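Local coordinates for ribonucleoside-diphosphate reductase, alpha chain (Actinobacillus ureae ATCC 25976, PDB 6DQX), which probably reduces ribonucleoside diphosphates to deoxyribonucleotides, as the catalytic subunit of a class Id ribonucleotide reductase, at residues M295-F300 against L351-Y356. Sequence-based numbering, arbitrary orientation.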
loop_
_atom_site.group_PDB
_atom_site.type_symbol
_atom_site.label_atom_id
_atom_site.label_comp_id
_atom_site.label_asym_id
_atom_site.label_seq_id
_atom_site.Cartn_x
_atom_site.Cartn_y
_atom_site.Cartn_z
ATOM N N MET A 295 -33.082 -4.531 15.656
ATOM C CA MET A 295 -34.380 -4.944 16.181
ATOM C C MET A 295 -35.245 -5.549 15.082
ATOM O O MET A 295 -35.343 -4.999 14.011
ATOM C CB MET A 295 -35.108 -3.751 16.791
ATOM C CG MET A 295 -34.467 -3.180 18.059
ATOM S SD MET A 295 -34.337 -4.293 19.459
ATOM C CE MET A 295 -36.035 -4.777 19.728
ATOM N N ASN A 296 -35.919 -6.659 15.389
ATOM C CA ASN A 296 -36.766 -7.336 14.428
ATOM C C ASN A 296 -38.147 -6.712 14.507
ATOM O O ASN A 296 -38.921 -7.016 15.428
ATOM C CB ASN A 296 -36.866 -8.822 14.759
ATOM C CG ASN A 296 -37.591 -9.615 13.707
ATOM O OD1 ASN A 296 -38.120 -9.067 12.750
ATOM N ND2 ASN A 296 -37.680 -10.937 13.918
ATOM N N LEU A 297 -38.458 -5.885 13.522
ATOM C CA LEU A 297 -39.753 -5.178 13.498
ATOM C C LEU A 297 -40.957 -6.090 13.292
ATOM O O LEU A 297 -42.093 -5.678 13.591
ATOM C CB LEU A 297 -39.751 -4.108 12.433
ATOM C CG LEU A 297 -38.650 -3.052 12.544
ATOM C CD1 LEU A 297 -38.860 -1.965 11.520
ATOM C CD2 LEU A 297 -38.509 -2.444 13.933
ATOM N N LEU A 298 -40.749 -7.325 12.817
ATOM C CA LEU A 298 -41.865 -8.282 12.743
ATOM C C LEU A 298 -42.596 -8.380 14.079
ATOM O O LEU A 298 -43.833 -8.549 14.120
ATOM C CB LEU A 298 -41.364 -9.667 12.326
ATOM C CG LEU A 298 -42.390 -10.815 12.292
ATOM C CD1 LEU A 298 -43.546 -10.446 11.385
ATOM C CD2 LEU A 298 -41.723 -12.093 11.800
ATOM N N TYR A 299 -41.846 -8.282 15.173
ATOM C CA TYR A 299 -42.402 -8.408 16.505
ATOM C C TYR A 299 -42.585 -7.095 17.243
ATOM O O TYR A 299 -42.665 -7.086 18.469
ATOM C CB TYR A 299 -41.530 -9.396 17.307
ATOM C CG TYR A 299 -41.469 -10.767 16.678
ATOM C CD1 TYR A 299 -42.639 -11.480 16.388
ATOM C CD2 TYR A 299 -40.241 -11.362 16.347
ATOM C CE1 TYR A 299 -42.590 -12.731 15.797
ATOM C CE2 TYR A 299 -40.188 -12.615 15.745
ATOM C CZ TYR A 299 -41.357 -13.302 15.485
ATOM O OH TYR A 299 -41.307 -14.550 14.901
ATOM N N PHE A 300 -42.666 -5.980 16.513
ATOM C CA PHE A 300 -42.813 -4.655 17.140
ATOM C C PHE A 300 -43.917 -4.623 18.193
ATOM O O PHE A 300 -43.711 -4.130 19.315
ATOM C CB PHE A 300 -43.068 -3.568 16.091
ATOM C CG PHE A 300 -43.299 -2.204 16.684
ATOM C CD1 PHE A 300 -42.252 -1.487 17.253
ATOM C CD2 PHE A 300 -44.576 -1.648 16.708
ATOM C CE1 PHE A 300 -42.468 -0.243 17.831
ATOM C CE2 PHE A 300 -44.786 -0.398 17.281
ATOM C CZ PHE A 300 -43.742 0.306 17.836
ATOM N N LEU A 351 -34.582 -4.730 11.122
ATOM C CA LEU A 351 -34.956 -5.544 9.956
ATOM C C LEU A 351 -36.405 -5.980 10.095
ATOM O O LEU A 351 -37.040 -5.718 11.114
ATOM C CB LEU A 351 -34.008 -6.742 9.797
ATOM C CG LEU A 351 -33.652 -7.549 11.038
ATOM C CD1 LEU A 351 -34.744 -8.502 11.445
ATOM C CD2 LEU A 351 -32.350 -8.329 10.793
ATOM N N GLY A 352 -36.954 -6.553 9.030
ATOM C CA GLY A 352 -38.305 -7.078 9.072
ATOM C C GLY A 352 -39.389 -6.031 8.934
ATOM O O GLY A 352 -40.520 -6.288 9.339
ATOM N N TRP A 353 -39.069 -4.849 8.400
ATOM C CA TRP A 353 -40.097 -3.815 8.156
ATOM C C TRP A 353 -41.219 -4.319 7.241
ATOM O O TRP A 353 -42.404 -4.241 7.588
ATOM C CB TRP A 353 -39.439 -2.593 7.520
ATOM C CG TRP A 353 -40.325 -1.473 7.018
ATOM C CD1 TRP A 353 -40.229 -0.855 5.798
ATOM C CD2 TRP A 353 -41.403 -0.815 7.712
ATOM N NE1 TRP A 353 -41.176 0.150 5.688
ATOM C CE2 TRP A 353 -41.899 0.199 6.854
ATOM C CE3 TRP A 353 -41.975 -0.965 8.978
ATOM C CZ2 TRP A 353 -42.982 1.041 7.214
ATOM C CZ3 TRP A 353 -43.076 -0.127 9.323
ATOM C CH2 TRP A 353 -43.538 0.859 8.446
ATOM N N HIS A 354 -40.855 -4.842 6.067
ATOM C CA HIS A 354 -41.877 -5.323 5.143
ATOM C C HIS A 354 -42.633 -6.516 5.744
ATOM O O HIS A 354 -43.872 -6.603 5.628
ATOM C CB HIS A 354 -41.282 -5.669 3.790
ATOM C CG HIS A 354 -42.282 -5.729 2.692
ATOM N ND1 HIS A 354 -41.974 -6.211 1.438
ATOM C CD2 HIS A 354 -43.586 -5.343 2.637
ATOM C CE1 HIS A 354 -43.037 -6.121 0.660
ATOM N NE2 HIS A 354 -44.031 -5.604 1.364
ATOM N N SER A 355 -41.897 -7.389 6.442
ATOM C CA SER A 355 -42.520 -8.462 7.200
ATOM C C SER A 355 -43.591 -7.977 8.176
ATOM O O SER A 355 -44.686 -8.549 8.218
ATOM C CB SER A 355 -41.490 -9.327 7.934
ATOM O OG SER A 355 -40.670 -10.014 6.994
ATOM N N TYR A 356 -43.266 -6.966 8.977
ATOM C CA TYR A 356 -44.254 -6.386 9.875
ATOM C C TYR A 356 -45.491 -5.906 9.101
ATOM O O TYR A 356 -46.628 -6.178 9.511
ATOM C CB TYR A 356 -43.646 -5.243 10.690
ATOM C CG TYR A 356 -44.645 -4.551 11.568
ATOM C CD1 TYR A 356 -45.051 -5.121 12.761
ATOM C CD2 TYR A 356 -45.220 -3.349 11.184
ATOM C CE1 TYR A 356 -45.996 -4.506 13.568
ATOM C CE2 TYR A 356 -46.160 -2.723 11.989
ATOM C CZ TYR A 356 -46.548 -3.314 13.180
ATOM O OH TYR A 356 -47.483 -2.706 13.999
#
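L297 N donates to L351 O over 2.8 Å, almost in line with the carbonyl bond (C=O...N angle 164°). With the bond from L351 N to M295 O, 3.0 Å, it completes a parallel bridge around N296, where strands 288-296 and 347-351 end side by side in the ribonucleotide reductase barrel domain. Both chains then leave the sheet, one through a 3-10 turn at L297-L298, the other into helix 353-359, with G352 as N-cap. N296 forms an Asx turn: CG stands anti to the backbone N (chi1 -173°), and OD1 accepts from L298 N, 3.2 Å away, the donor standing above the carbonyl plane, while ND2 bonds to G83 O. The N296 side chain crosses that of L351 at a slant, with L351 CD1 3.7 Å from N296 OD1. L297 turns toward the helix and sets CD1 against CB and CE3 of W353, 4.1 Å from each; I376 of helix 367-395 touches both residues. L298 reaches the helix with CD1, 3.9 Å from S355 O. Y356 OH is hydrogen-bonded to D301, tying helix 353-359 to helix 300-303. Y356 CE1 meets F300 CB at 4.0 Å, and L298 O lies in plane at the ring edge. Y356 CD1 comes to 3.1 Å from L297 O.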